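Local structure of beta-mannosidase (4CVU) at residues P186-V191 with F198-G203. The protein probably hydrolyses terminal beta-mannosidic bonds at the non-reducing ends of mannosides, as a fungal beta-mannosidase of glycoside hydrolase family 2. Numbering follows the deposited sequence.
Sequences PNRQWV and FGWDWG. With NAG (2-acetamido-2-deoxy-beta-D-glucopyranose), chain J.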
loop_
_atom_site.group_PDB
_atom_site.type_symbol
_atom_site.label_atom_id
_atom_site.label_comp_id
_atom_site.label_asym_id
_atom_site.label_seq_id
_atom_site.Cartn_x
_atom_site.Cartn_y
_atom_site.Cartn_z
ATOM N N PRO A 186 3.943 -7.153 -28.573
ATOM C CA PRO A 186 4.513 -7.793 -29.751
ATOM C C PRO A 186 5.373 -6.849 -30.555
ATOM O O PRO A 186 5.356 -5.649 -30.357
ATOM C CB PRO A 186 3.277 -8.103 -30.584
ATOM C CG PRO A 186 2.339 -6.990 -30.227
ATOM C CD PRO A 186 2.524 -6.812 -28.762
ATOM N N ASN A 187 6.094 -7.410 -31.507
ATOM C CA ASN A 187 6.842 -6.653 -32.504
ATOM C C ASN A 187 8.136 -5.961 -32.102
ATOM O O ASN A 187 8.627 -5.168 -32.874
ATOM C CB ASN A 187 5.936 -5.666 -33.270
ATOM C CG ASN A 187 4.819 -6.351 -34.010
ATOM O OD1 ASN A 187 5.012 -7.351 -34.681
ATOM N ND2 ASN A 187 3.648 -5.871 -33.815
ATOM N N ARG A 188 8.704 -6.298 -30.940
ATOM C CA ARG A 188 9.883 -5.637 -30.394
ATOM C C ARG A 188 11.132 -5.772 -31.271
ATOM O O ARG A 188 12.049 -5.006 -31.173
ATOM C CB ARG A 188 10.181 -6.125 -28.974
ATOM C CG ARG A 188 10.783 -7.496 -28.869
ATOM C CD ARG A 188 10.795 -8.094 -27.448
ATOM N NE ARG A 188 10.964 -9.552 -27.433
ATOM C CZ ARG A 188 12.142 -10.156 -27.443
ATOM N NH1 ARG A 188 13.203 -9.445 -27.511
ATOM N NH2 ARG A 188 12.274 -11.475 -27.409
ATOM N N GLN A 189 11.154 -6.780 -32.138
ATOM C CA GLN A 189 12.320 -7.000 -32.982
ATOM C C GLN A 189 12.581 -5.806 -33.931
ATOM O O GLN A 189 13.694 -5.647 -34.448
ATOM C CB GLN A 189 12.161 -8.316 -33.766
ATOM C CG GLN A 189 11.146 -8.318 -34.909
ATOM C CD GLN A 189 9.743 -8.690 -34.485
ATOM O OE1 GLN A 189 9.342 -8.486 -33.322
ATOM N NE2 GLN A 189 8.946 -9.190 -35.453
ATOM N N TRP A 190 11.551 -4.987 -34.154
ATOM C CA TRP A 190 11.616 -3.873 -35.125
ATOM C C TRP A 190 12.188 -2.591 -34.545
ATOM O O TRP A 190 12.425 -1.648 -35.276
ATOM C CB TRP A 190 10.213 -3.586 -35.745
ATOM C CG TRP A 190 9.886 -4.606 -36.747
ATOM C CD1 TRP A 190 8.983 -5.616 -36.629
ATOM C CD2 TRP A 190 10.533 -4.787 -37.999
ATOM N NE1 TRP A 190 9.003 -6.412 -37.747
ATOM C CE2 TRP A 190 9.954 -5.922 -38.605
ATOM C CE3 TRP A 190 11.527 -4.077 -38.695
ATOM C CZ2 TRP A 190 10.348 -6.372 -39.866
ATOM C CZ3 TRP A 190 11.908 -4.518 -39.956
ATOM C CH2 TRP A 190 11.324 -5.656 -40.523
ATOM N N VAL A 191 12.432 -2.552 -33.238
ATOM C CA VAL A 191 12.891 -1.297 -32.618
ATOM C C VAL A 191 14.180 -1.466 -31.833
ATOM O O VAL A 191 14.305 -2.368 -31.024
ATOM C CB VAL A 191 11.797 -0.641 -31.768
ATOM C CG1 VAL A 191 11.247 -1.602 -30.710
ATOM C CG2 VAL A 191 12.327 0.626 -31.107
ATOM N N PHE A 198 9.363 -4.014 -23.067
ATOM C CA PHE A 198 8.095 -4.559 -23.496
ATOM C C PHE A 198 7.667 -5.799 -22.703
ATOM O O PHE A 198 6.767 -6.550 -23.150
ATOM C CB PHE A 198 8.151 -4.886 -24.990
ATOM C CG PHE A 198 8.666 -3.745 -25.819
ATOM C CD1 PHE A 198 7.857 -2.655 -26.088
ATOM C CD2 PHE A 198 9.988 -3.719 -26.238
ATOM C CE1 PHE A 198 8.351 -1.590 -26.812
ATOM C CE2 PHE A 198 10.495 -2.646 -26.937
ATOM C CZ PHE A 198 9.659 -1.580 -27.235
ATOM N N GLY A 199 8.344 -6.012 -21.552
ATOM C CA GLY A 199 8.041 -7.056 -20.636
ATOM C C GLY A 199 9.065 -8.165 -20.684
ATOM O O GLY A 199 9.638 -8.418 -21.719
ATOM N N TRP A 200 9.317 -8.816 -19.550
ATOM C CA TRP A 200 10.089 -10.083 -19.562
ATOM C C TRP A 200 9.484 -10.972 -18.478
ATOM O O TRP A 200 8.549 -10.562 -17.742
ATOM C CB TRP A 200 11.610 -9.834 -19.376
ATOM C CG TRP A 200 12.558 -10.789 -20.185
ATOM C CD1 TRP A 200 13.144 -11.916 -19.735
ATOM C CD2 TRP A 200 12.985 -10.641 -21.559
ATOM N NE1 TRP A 200 13.897 -12.514 -20.728
ATOM C CE2 TRP A 200 13.810 -11.753 -21.859
ATOM C CE3 TRP A 200 12.731 -9.707 -22.555
ATOM C CZ2 TRP A 200 14.394 -11.940 -23.109
ATOM C CZ3 TRP A 200 13.340 -9.876 -23.816
ATOM C CH2 TRP A 200 14.171 -11.001 -24.072
ATOM N N ASP A 201 10.003 -12.195 -18.365
ATOM C CA ASP A 201 9.490 -13.141 -17.409
ATOM C C ASP A 201 9.937 -12.865 -15.968
ATOM O O ASP A 201 9.572 -13.621 -15.099
ATOM C CB ASP A 201 9.771 -14.616 -17.814
ATOM C CG ASP A 201 11.231 -14.941 -17.992
ATOM O OD1 ASP A 201 12.137 -14.105 -17.750
ATOM O OD2 ASP A 201 11.499 -16.110 -18.377
ATOM N N TRP A 202 10.619 -11.746 -15.721
ATOM C CA TRP A 202 10.884 -11.263 -14.384
ATOM C C TRP A 202 10.568 -9.776 -14.216
ATOM O O TRP A 202 10.939 -9.238 -13.217
ATOM C CB TRP A 202 12.355 -11.471 -13.955
ATOM C CG TRP A 202 13.323 -11.367 -15.066
ATOM C CD1 TRP A 202 13.992 -12.419 -15.665
ATOM C CD2 TRP A 202 13.687 -10.200 -15.783
ATOM N NE1 TRP A 202 14.757 -11.955 -16.695
ATOM C CE2 TRP A 202 14.594 -10.592 -16.779
ATOM C CE3 TRP A 202 13.344 -8.834 -15.678
ATOM C CZ2 TRP A 202 15.142 -9.685 -17.667
ATOM C CZ3 TRP A 202 13.912 -7.954 -16.525
ATOM C CH2 TRP A 202 14.798 -8.350 -17.509
ATOM N N GLY A 203 9.945 -9.131 -15.173
ATOM C CA GLY A 203 9.766 -7.643 -15.112
ATOM C C GLY A 203 8.575 -7.164 -15.889
ATOM O O GLY A 203 7.977 -7.936 -16.685
HETATM C C1 NAG J . 2.215 -8.400 -38.000
HETATM C C2 NAG J . 1.042 -8.868 -37.158
HETATM C C3 NAG J . 0.287 -10.055 -37.731
HETATM C C4 NAG J . -0.022 -9.896 -39.222
HETATM C C5 NAG J . 1.180 -9.347 -39.985
HETATM C C6 NAG J . 0.811 -9.035 -41.443
HETATM C C7 NAG J . 1.147 -8.504 -34.770
HETATM C C8 NAG J . 1.690 -9.028 -33.475
HETATM N N2 NAG J . 1.496 -9.225 -35.834
HETATM O O3 NAG J . -0.911 -10.152 -36.988
HETATM O O4 NAG J . -0.317 -11.179 -39.733
HETATM O O5 NAG J . 1.729 -8.195 -39.333
HETATM O O6 NAG J . 0.991 -7.662 -41.754
HETATM O O7 NAG J . 0.447 -7.472 -34.796
#
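Arg188 meets Trp200 through its guanidinium, one face of which lies over the CZ3-CH2 edge of the indole, with NH1 3.7 Å from CZ3. The two planes stand 70° apart, so the benzo rim points into the flat face instead of stacking on it. The side chain runs extended from CG to NE (chi2 -167°, chi3 161°), a reach that carries the charged end away from the Phe198 ring and up to the tryptophan. There NH1 hydrogen-bonds to Ser450 O, which probably helps to fix the turn of the group. At the base of the arginine the contacts are apolar: Arg188 CB lies 3.6 Å from Phe198 CD2, and Val191 CG1 approaches Phe198 CZ at 3.8 Å, both oblique to the ring. Both segments belong to the long loop between helix 159-168 and strand 215-221, in the galactose-binding-like domain of this family 2 enzyme; residues 188-190 form a short 3-10 turn, with Val191 N hydrogen-bonded to Arg188 O at 3.2 Å. With an alanine here in place of Arg188, the Trp200 edge would probably lose its flat neighbour and the Ser450 carbonyl this donor. Trp200 also stacks on Phe183 and meets Trp422 edge-to-face. On the glycan side, Pro186 CB touches the acetamido methyl C8 of the attached NAG at 3.4 Å, while Asn187 ND2 hydrogen-bonds to Asn164 OD1.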